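Local structure of uncharacterized protein (Magnetospirillum magneticum, 3BHW) at residues 12-18 / 154-160; 99-104 / 124-129; 105-110 / 195-199. The protein probably takes part, as the BrxA component of a type 1 BREX system, in defending the bacterium against double-stranded DNA phage by blocking phage DNA replication. All coordinates share one frame; numbering follows the deposited sequence.

Interaction 1: 12-18 / 154-160; sequences IGGGSLK and VYRILVE
The loop that leads into helix 19-31 of this all-helical BrxA fold lies along helix 145-161, and Glu160 of that helix binds the loop backbone through both carboxylate oxygens. OE1 of Glu160 takes the N-H of Leu17 at 2.8 Å in a fairly straight bond, N-H...O 161°, through its syn lone pair. OE2 of Glu160 accepts a longer bond from Lys18 N, 3.3 Å, again on the syn side but 20° out of the carboxylate plane. Lys18 is the N-cap residue of helix 19-31, so the carboxylate reaches two successive N-H groups just where that helix begins.

One turn earlier, Arg156 bends at chi3 (69°) and carries its guanidinium edge past Ser16, whose OG is 3.0 Å from Arg156 NE. A water takes the N-H of Ser16 and lies beside Arg156 NH1, though the modelled distance to NH1 is doubtfully short. Beneath these polar groups the contact is aliphatic. CG1 of Ile157 lies against Ser16 CA at 3.8 Å, while Leu17 crosses Ile157 at about a right angle, its CD2 4.0 Å from Ile157 CG1. At the 3-10 turn, CD1 of Ile12, in one of its two modelled conformers, meets the CD1 methyl of Ile157 at 3.6 Å and Val154 CG2 at 3.7 Å. Leu17 also packs on Ile87, Val90 and Ala94 of helix 83-97, and Arg66 of helix 57-67 donates to Gly15 O.

The chemistry is thus layered, with oily side chains inside and the carboxylate and the guanidinium on the outer side. The paired bonds should hold the Glu160 carboxylate against rotation, and its negative charge beside the N-terminal end of helix 19-31 is probably favourable for the helix dipole.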
loop_
_atom_site.group_PDB
_atom_site.type_symbol
_atom_site.label_atom_id
_atom_site.label_comp_id
_atom_site.label_asym_id
_atom_site.label_seq_id
_atom_site.Cartn_x
_atom_site.Cartn_y
_atom_site.Cartn_z
ATOM N N ILE A 12 1.444 -8.474 1.347
ATOM C CA ILE A 12 1.861 -7.222 0.718
ATOM C C ILE A 12 2.855 -7.430 -0.438
ATOM O O ILE A 12 2.884 -6.638 -1.387
ATOM C CB ILE A 12 2.370 -6.229 1.801
ATOM C CG1 ILE A 12 2.427 -4.780 1.291
ATOM C CG2 ILE A 12 3.698 -6.708 2.434
ATOM C CD1 ILE A 12 3.827 -4.260 1.032
ATOM N N GLY A 13 3.628 -8.515 -0.375
ATOM C CA GLY A 13 4.640 -8.822 -1.380
ATOM C C GLY A 13 4.111 -9.233 -2.739
ATOM O O GLY A 13 4.880 -9.320 -3.709
ATOM N N GLY A 14 2.815 -9.505 -2.812
ATOM C CA GLY A 14 2.204 -9.915 -4.083
ATOM C C GLY A 14 2.210 -8.849 -5.169
ATOM O O GLY A 14 2.097 -9.156 -6.378
ATOM N N GLY A 15 2.341 -7.587 -4.762
ATOM C CA GLY A 15 2.449 -6.501 -5.731
ATOM C C GLY A 15 2.458 -5.106 -5.126
ATOM O O GLY A 15 1.987 -4.890 -3.984
ATOM N N SER A 16 3.032 -4.175 -5.886
ATOM C CA SER A 16 3.162 -2.792 -5.433
ATOM C C SER A 16 1.847 -2.086 -5.727
ATOM O O SER A 16 0.842 -2.771 -5.932
ATOM C CB SER A 16 4.357 -2.082 -6.091
ATOM O OG SER A 16 4.239 -2.151 -7.496
ATOM N N LEU A 17 1.842 -0.741 -5.767
ATOM C CA LEU A 17 0.544 -0.071 -5.785
ATOM C C LEU A 17 -0.225 -0.261 -7.109
ATOM O O LEU A 17 -1.430 -0.472 -7.098
ATOM C CB LEU A 17 0.694 1.399 -5.441
ATOM C CG LEU A 17 1.358 1.589 -4.072
ATOM C CD1 LEU A 17 1.461 3.097 -3.801
ATOM C CD2 LEU A 17 0.632 0.914 -2.936
ATOM N N LYS A 18 0.494 -0.193 -8.215
ATOM C CA LYS A 18 -0.043 -0.428 -9.542
ATOM C C LYS A 18 -1.310 0.363 -9.784
ATOM O O LYS A 18 -2.407 -0.178 -9.864
ATOM C CB LYS A 18 -0.302 -1.906 -9.715
ATOM C CG LYS A 18 0.981 -2.731 -9.806
ATOM C CD LYS A 18 0.664 -4.112 -10.273
ATOM C CE LYS A 18 1.924 -4.871 -10.515
ATOM N NZ LYS A 18 2.486 -4.550 -11.832
ATOM N N VAL A 154 8.133 -3.662 -1.189
ATOM C CA VAL A 154 8.056 -2.546 -0.250
ATOM C C VAL A 154 8.819 -1.322 -0.764
ATOM O O VAL A 154 8.320 -0.176 -0.701
ATOM C CB VAL A 154 8.500 -2.986 1.135
ATOM C CG1 VAL A 154 8.674 -1.787 2.032
ATOM C CG2 VAL A 154 7.430 -3.887 1.716
ATOM N N TYR A 155 10.039 -1.514 -1.257
ATOM C CA TYR A 155 10.774 -0.344 -1.744
ATOM C C TYR A 155 10.171 0.241 -3.002
ATOM O O TYR A 155 10.214 1.472 -3.212
ATOM C CB TYR A 155 12.241 -0.695 -1.958
ATOM C CG TYR A 155 13.047 -0.665 -0.662
ATOM C CD1 TYR A 155 13.076 -1.747 0.246
ATOM C CD2 TYR A 155 13.794 0.476 -0.345
ATOM C CE1 TYR A 155 13.849 -1.669 1.436
ATOM C CE2 TYR A 155 14.535 0.561 0.828
ATOM C CZ TYR A 155 14.563 -0.508 1.713
ATOM O OH TYR A 155 15.326 -0.339 2.858
ATOM N N ARG A 156 9.577 -0.600 -3.858
ATOM C CA ARG A 156 8.903 -0.102 -5.056
ATOM C C ARG A 156 7.698 0.802 -4.656
ATOM O O ARG A 156 7.480 1.898 -5.230
ATOM C CB ARG A 156 8.406 -1.271 -5.922
ATOM C CG ARG A 156 7.920 -0.899 -7.257
ATOM C CD ARG A 156 8.008 -2.079 -8.245
ATOM N NE ARG A 156 7.066 -3.141 -7.927
ATOM C CZ ARG A 156 7.381 -4.308 -7.363
ATOM N NH1 ARG A 156 6.420 -5.175 -7.113
ATOM N NH2 ARG A 156 8.635 -4.609 -7.029
ATOM N N ILE A 157 6.928 0.377 -3.653
ATOM C CA ILE A 157 5.827 1.183 -3.130
ATOM C C ILE A 157 6.331 2.552 -2.698
ATOM O O ILE A 157 5.709 3.568 -2.985
ATOM C CB ILE A 157 5.157 0.473 -1.932
ATOM C CG1 ILE A 157 4.244 -0.618 -2.452
ATOM C CG2 ILE A 157 4.221 1.423 -1.228
ATOM C CD1 ILE A 157 3.790 -1.588 -1.398
ATOM N N LEU A 158 7.464 2.555 -2.020
ATOM C CA LEU A 158 8.016 3.788 -1.496
ATOM C C LEU A 158 8.532 4.666 -2.619
ATOM O O LEU A 158 8.445 5.890 -2.523
ATOM C CB LEU A 158 9.091 3.477 -0.465
ATOM C CG LEU A 158 8.606 2.791 0.830
ATOM C CD1 LEU A 158 9.791 2.687 1.726
ATOM C CD2 LEU A 158 7.448 3.512 1.560
ATOM N N VAL A 159 9.042 4.057 -3.686
ATOM C CA VAL A 159 9.440 4.810 -4.876
ATOM C C VAL A 159 8.167 5.406 -5.541
ATOM O O VAL A 159 8.132 6.595 -5.925
ATOM C CB VAL A 159 10.225 3.928 -5.872
ATOM C CG1 VAL A 159 10.208 4.525 -7.290
ATOM C CG2 VAL A 159 11.689 3.699 -5.399
ATOM N N GLU A 160 7.115 4.605 -5.669
ATOM C CA GLU A 160 5.881 5.068 -6.326
ATOM C C GLU A 160 5.269 6.280 -5.634
ATOM O O GLU A 160 4.831 7.249 -6.294
ATOM C CB GLU A 160 4.815 3.960 -6.393
ATOM C CG GLU A 160 5.098 2.831 -7.363
ATOM C CD GLU A 160 4.077 1.682 -7.234
ATOM O OE1 GLU A 160 3.919 1.141 -6.117
ATOM O OE2 GLU A 160 3.425 1.313 -8.240
HETATM O O HOH W 1 4.282 -5.101 -8.301
#

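Interaction 2: 99-104 / 124-129; sequences TLLGDF and MWDQYL
Met124 opens the helix 122-135 side of the contact with its backbone, its carbonyl O lying near the plane of the Phe104 ring, at the edge, 4.0 Å from CE1.

Trp125 follows with an edge-to-face contact. CG stands anti to the backbone N, which carries the indole back toward helix 99-112, and the six-membered ring drives its edge into the face of Phe104. This is a T-shaped pair with the planes at 88° and the centroids 4.8 Å apart; Trp125 CE3 sits over the middle of the phenylalanine ring. Farther along the same indole edge, Trp125 CH2 touches Leu100 CD2 at 4.0 Å.

Tyr128, about one turn on, sets off toward the other helix. Its hydroxyl donates to the carbonyl O of Leu100 at 2.6 Å, tilted 17° from the carbonyl plane. That oxygen already accepts the helical N-H of Phe104, so two donors share it and the phenol is tethered without breaking the helix. CA of Phe104 stands over the tyrosine face in a CH-pi contact, 4.0 Å from the centroid, while the two rings meet obliquely. CD1 of Leu100 packs against Tyr128 CE2 at 3.8 Å.

Leu129 closes the segment, its CD2 meeting Leu100 CD1 at 3.9 Å and its CG lying over one face of the Trp125 indole, near the ring's margin.

The cluster of Phe104, Trp125 and Tyr128 thus fills the angle between two helices whose short axes run at 119° with a closest approach of 11.5 Å. Helix 145-161 closes it further in, where Val154 reaches both Phe104 and Trp125, and Ala151 and Tyr155 also pack on the indole.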
loop_
_atom_site.group_PDB
_atom_site.type_symbol
_atom_site.label_atom_id
_atom_site.label_comp_id
_atom_site.label_asym_id
_atom_site.label_seq_id
_atom_site.Cartn_x
_atom_site.Cartn_y
_atom_site.Cartn_z
ATOM N N THR A 99 -0.147 -4.421 8.153
ATOM C CA THR A 99 0.612 -4.002 9.337
ATOM C C THR A 99 2.119 -4.067 9.080
ATOM O O THR A 99 2.869 -3.315 9.668
ATOM C CB THR A 99 0.152 -4.831 10.577
ATOM O OG1 THR A 99 -1.276 -4.673 10.713
ATOM C CG2 THR A 99 0.832 -4.346 11.847
ATOM N N LEU A 100 2.576 -4.999 8.235
ATOM C CA LEU A 100 3.987 -5.095 7.947
ATOM C C LEU A 100 4.503 -3.801 7.282
ATOM O O LEU A 100 5.579 -3.277 7.656
ATOM C CB LEU A 100 4.296 -6.330 7.084
ATOM C CG LEU A 100 5.756 -6.536 6.724
ATOM C CD1 LEU A 100 6.491 -7.119 7.893
ATOM C CD2 LEU A 100 5.795 -7.444 5.470
ATOM N N LEU A 101 3.750 -3.296 6.301
ATOM C CA LEU A 101 4.057 -2.002 5.659
ATOM C C LEU A 101 3.882 -0.839 6.642
ATOM O O LEU A 101 4.777 -0.024 6.842
ATOM C CB LEU A 101 3.197 -1.773 4.424
ATOM C CG LEU A 101 3.412 -0.410 3.747
ATOM C CD1 LEU A 101 4.832 -0.235 3.144
ATOM C CD2 LEU A 101 2.360 -0.276 2.650
ATOM N N GLY A 102 2.716 -0.760 7.275
ATOM C CA GLY A 102 2.449 0.352 8.192
ATOM C C GLY A 102 3.502 0.504 9.295
ATOM O O GLY A 102 3.985 1.628 9.537
ATOM N N ASP A 103 3.866 -0.617 9.938
ATOM C CA ASP A 103 4.855 -0.626 11.014
ATOM C C ASP A 103 6.252 -0.258 10.477
ATOM O O ASP A 103 7.035 0.364 11.188
ATOM C CB ASP A 103 4.899 -1.971 11.794
ATOM C CG ASP A 103 3.799 -2.088 12.829
ATOM O OD1 ASP A 103 2.913 -1.205 12.872
ATOM O OD2 ASP A 103 3.842 -3.076 13.616
ATOM N N PHE A 104 6.552 -0.627 9.226
ATOM C CA PHE A 104 7.815 -0.170 8.624
ATOM C C PHE A 104 7.886 1.376 8.637
ATOM O O PHE A 104 8.904 1.971 9.049
ATOM C CB PHE A 104 7.998 -0.739 7.207
ATOM C CG PHE A 104 9.405 -0.582 6.669
ATOM C CD1 PHE A 104 10.503 -0.848 7.467
ATOM C CD2 PHE A 104 9.613 -0.094 5.371
ATOM C CE1 PHE A 104 11.820 -0.708 6.962
ATOM C CE2 PHE A 104 10.922 0.084 4.859
ATOM C CZ PHE A 104 12.031 -0.236 5.669
ATOM N N MET A 124 18.193 -1.814 6.778
ATOM C CA MET A 124 17.137 -1.310 7.684
ATOM C C MET A 124 15.867 -2.132 7.553
ATOM O O MET A 124 15.164 -2.349 8.533
ATOM C CB MET A 124 16.861 0.176 7.409
ATOM C CG MET A 124 18.122 0.984 7.505
ATOM S SD MET A 124 17.763 2.530 8.301
ATOM C CE MET A 124 17.747 2.046 10.046
ATOM N N TRP A 125 15.573 -2.561 6.327
ATOM C CA TRP A 125 14.462 -3.471 6.108
ATOM C C TRP A 125 14.767 -4.834 6.714
ATOM O O TRP A 125 13.945 -5.373 7.402
ATOM C CB TRP A 125 14.118 -3.604 4.633
ATOM C CG TRP A 125 13.138 -4.671 4.379
ATOM C CD1 TRP A 125 13.422 -5.923 3.939
ATOM C CD2 TRP A 125 11.713 -4.636 4.596
ATOM N NE1 TRP A 125 12.270 -6.672 3.846
ATOM C CE2 TRP A 125 11.206 -5.901 4.226
ATOM C CE3 TRP A 125 10.814 -3.660 5.030
ATOM C CZ2 TRP A 125 9.865 -6.215 4.304
ATOM C CZ3 TRP A 125 9.447 -3.991 5.085
ATOM C CH2 TRP A 125 9.001 -5.260 4.723
ATOM N N ASP A 126 15.975 -5.333 6.451
ATOM C CA ASP A 126 16.458 -6.587 6.985
ATOM C C ASP A 126 16.314 -6.661 8.498
ATOM O O ASP A 126 15.785 -7.631 9.029
ATOM C CB ASP A 126 17.938 -6.720 6.623
ATOM C CG ASP A 126 18.156 -7.452 5.324
ATOM O OD1 ASP A 126 17.248 -7.484 4.463
ATOM O OD2 ASP A 126 19.269 -8.001 5.162
ATOM N N GLN A 127 16.791 -5.625 9.182
ATOM C CA GLN A 127 16.828 -5.587 10.626
ATOM C C GLN A 127 15.404 -5.407 11.203
ATOM O O GLN A 127 15.070 -5.932 12.263
ATOM C CB GLN A 127 17.812 -4.505 11.095
ATOM C CG GLN A 127 19.238 -4.775 10.612
ATOM C CD GLN A 127 20.162 -3.553 10.654
ATOM O OE1 GLN A 127 21.191 -3.503 9.939
ATOM N NE2 GLN A 127 19.850 -2.600 11.534
ATOM N N TYR A 128 14.560 -4.731 10.459
ATOM C CA TYR A 128 13.127 -4.590 10.807
ATOM C C TYR A 128 12.454 -5.955 10.794
ATOM O O TYR A 128 11.707 -6.281 11.705
ATOM C CB TYR A 128 12.446 -3.579 9.844
ATOM C CG TYR A 128 10.922 -3.593 9.872
ATOM C CD1 TYR A 128 10.211 -3.013 10.931
ATOM C CD2 TYR A 128 10.210 -4.188 8.833
ATOM C CE1 TYR A 128 8.812 -3.014 10.946
ATOM C CE2 TYR A 128 8.816 -4.232 8.851
ATOM C CZ TYR A 128 8.120 -3.648 9.892
ATOM O OH TYR A 128 6.739 -3.681 9.949
ATOM N N LEU A 129 12.673 -6.704 9.724
ATOM C CA LEU A 129 12.176 -8.072 9.706
ATOM C C LEU A 129 12.672 -8.895 10.876
ATOM O O LEU A 129 11.890 -9.602 11.477
ATOM C CB LEU A 129 12.494 -8.747 8.393
ATOM C CG LEU A 129 11.586 -8.294 7.261
ATOM C CD1 LEU A 129 11.845 -9.183 6.063
ATOM C CD2 LEU A 129 10.133 -8.392 7.676
#

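Interaction 3: 105-110 / 195-199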
loop_
_atom_site.group_PDB
_atom_site.type_symbol
_atom_site.label_atom_id
_atom_site.label_comp_id
_atom_site.label_asym_id
_atom_site.label_seq_id
_atom_site.Cartn_x
_atom_site.Cartn_y
_atom_site.Cartn_z
ATOM N N LEU A 105 6.788 2.002 8.241
ATOM C CA LEU A 105 6.661 3.427 8.119
ATOM C C LEU A 105 6.728 4.012 9.515
ATOM O O LEU A 105 7.594 4.835 9.756
ATOM C CB LEU A 105 5.335 3.745 7.458
ATOM C CG LEU A 105 5.367 3.352 5.990
ATOM C CD1 LEU A 105 3.928 3.187 5.421
ATOM C CD2 LEU A 105 6.179 4.374 5.218
ATOM N N ASP A 106 5.895 3.493 10.430
ATOM C CA ASP A 106 5.742 4.000 11.767
ATOM C C ASP A 106 6.989 3.901 12.626
ATOM O O ASP A 106 7.298 4.817 13.341
ATOM C CB ASP A 106 4.634 3.167 12.458
ATOM C CG ASP A 106 4.119 3.803 13.781
ATOM O OD1 ASP A 106 4.155 5.034 13.935
ATOM O OD2 ASP A 106 3.606 3.090 14.622
ATOM N N LEU A 107 7.633 2.735 12.618
ATOM C CA LEU A 107 8.717 2.456 13.564
ATOM C C LEU A 107 10.109 2.625 12.989
ATOM O O LEU A 107 11.043 2.616 13.770
ATOM C CB LEU A 107 8.599 1.036 14.060
ATOM C CG LEU A 107 7.180 0.723 14.550
ATOM C CD1 LEU A 107 7.149 -0.704 14.933
ATOM C CD2 LEU A 107 6.710 1.552 15.707
ATOM N N VAL A 108 10.251 2.728 11.659
ATOM C CA VAL A 108 11.584 2.865 11.025
ATOM C C VAL A 108 11.684 4.118 10.149
ATOM O O VAL A 108 12.527 5.016 10.364
ATOM C CB VAL A 108 11.968 1.577 10.192
ATOM C CG1 VAL A 108 13.411 1.662 9.709
ATOM C CG2 VAL A 108 11.755 0.281 11.001
ATOM N N VAL A 109 10.848 4.188 9.130
ATOM C CA VAL A 109 10.924 5.362 8.239
ATOM C C VAL A 109 10.729 6.673 8.994
ATOM O O VAL A 109 11.517 7.607 8.794
ATOM C CB VAL A 109 9.979 5.225 7.027
ATOM C CG1 VAL A 109 10.153 6.395 6.060
ATOM C CG2 VAL A 109 10.172 3.866 6.404
ATOM N N ARG A 110 9.734 6.738 9.870
ATOM C CA ARG A 110 9.524 8.001 10.578
ATOM C C ARG A 110 10.815 8.460 11.282
ATOM O O ARG A 110 11.183 9.585 11.164
ATOM C CB ARG A 110 8.431 7.816 11.631
ATOM C CG ARG A 110 8.130 9.082 12.432
ATOM C CD ARG A 110 7.335 8.754 13.682
ATOM N NE ARG A 110 6.138 7.979 13.369
ATOM C CZ ARG A 110 5.072 8.490 12.771
ATOM N NH1 ARG A 110 5.043 9.784 12.453
ATOM N NH2 ARG A 110 4.040 7.716 12.492
ATOM N N ARG A 195 -1.382 7.788 11.146
ATOM C CA ARG A 195 -0.087 7.773 11.824
ATOM C C ARG A 195 1.055 7.304 10.923
ATOM O O ARG A 195 2.190 7.799 11.027
ATOM C CB ARG A 195 -0.183 6.859 13.059
ATOM C CG ARG A 195 0.884 7.044 14.046
ATOM C CD ARG A 195 1.037 5.721 14.908
ATOM N NE ARG A 195 2.067 5.863 15.925
ATOM C CZ ARG A 195 1.932 6.648 16.984
ATOM N NH1 ARG A 195 0.805 7.338 17.138
ATOM N NH2 ARG A 195 2.905 6.728 17.898
ATOM N N CYS A 196 0.757 6.330 10.054
ATOM C CA CYS A 196 1.777 5.687 9.202
ATOM C C CYS A 196 2.014 6.390 7.877
ATOM O O CYS A 196 3.112 6.342 7.352
ATOM C CB CYS A 196 1.355 4.244 8.887
ATOM S SG CYS A 196 1.215 3.139 10.358
ATOM N N ILE A 197 0.974 7.046 7.348
ATOM C CA ILE A 197 1.024 7.548 5.959
ATOM C C ILE A 197 1.860 8.805 5.828
ATOM O O ILE A 197 2.421 9.090 4.745
ATOM C CB ILE A 197 -0.398 7.815 5.384
ATOM C CG1 ILE A 197 -0.336 7.965 3.879
ATOM C CG2 ILE A 197 -1.034 9.064 6.008
ATOM C CD1 ILE A 197 -1.626 7.835 3.199
ATOM N N GLN A 198 1.925 9.572 6.909
ATOM C CA GLN A 198 2.640 10.843 6.895
ATOM C C GLN A 198 3.657 10.717 8.006
ATOM O O GLN A 198 3.299 10.762 9.193
ATOM C CB GLN A 198 1.704 12.044 7.107
ATOM C CG GLN A 198 2.360 13.428 6.825
ATOM C CD GLN A 198 2.283 13.862 5.362
ATOM O OE1 GLN A 198 1.200 14.190 4.858
ATOM N NE2 GLN A 198 3.434 13.878 4.675
ATOM N N VAL A 199 4.912 10.494 7.620
ATOM C CA VAL A 199 5.976 10.279 8.596
ATOM C C VAL A 199 7.123 11.256 8.375
ATOM O O VAL A 199 8.198 11.076 8.911
ATOM C CB VAL A 199 6.528 8.815 8.562
ATOM C CG1 VAL A 199 5.481 7.796 9.066
ATOM C CG2 VAL A 199 7.070 8.460 7.158
HETATM O O HOH W 2 4.463 3.937 16.981
#
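Two backbone approaches frame this contact, Asp106 to Cys196 with CA atoms 5.0 Å apart and Arg110 to Val199 at 4.7 Å, where the wider pi-type turn of helix 99-112 (Arg110 N bonding to Leu105 O) meets the end of helix 191-197 and the chain that follows.

Between them runs a salt-bridge network centred on OD1 of Asp106. Arg110 NH2, from the next turn of the same helix, bonds to it at 3.0 Å on the anti side of the carboxylate, with OD1 close to the guanidinium plane. Across the contact Arg195 NE reaches the same OD1 at 3.0 Å, but the bond is weak, bent to 128°, with the carboxylate and guanidinium planes 86° apart. One oxygen thus faces two positive groups, and its charge probably offsets part of theirs; a water donates to Asp106 OD2. The chi3 bend of Arg110 (-53°) also brings NH2 up to the carbonyl O of Arg195, although the modelled separation there is too short to interpret closely.

Val199 packs on the rest of Arg110, its CG1 over one face of the guanidinium and its CB 3.7 Å from Arg110 CA. Deeper in, Val199 CG2 meets Val109 CG1 at 3.9 Å, and CB of Leu105 rests against Cys196 O at 3.4 Å. Ile95 of helix 83-97 touches both Leu105 and Cys196.

Helix 99-112 ties the set together: its first half serves interaction 2 and its second half interaction 3, whose centres are about 10 Å apart, and Phe104 O probably accepts from Val109 N across the boundary. Interaction 1 lies about 13 Å from interaction 2 and about 16 Å from interaction 3, centre to centre. It still touches both, since side chains of helix 145-161 pack on those of interaction 2 and Leu158 packs on Leu105. Along the chain, interaction 2 is nested within the loop closed by interaction 1, whereas interaction 3 crosses both. N-terminal loop, central helices and C-terminal segment are thereby packed together in a fold without strands.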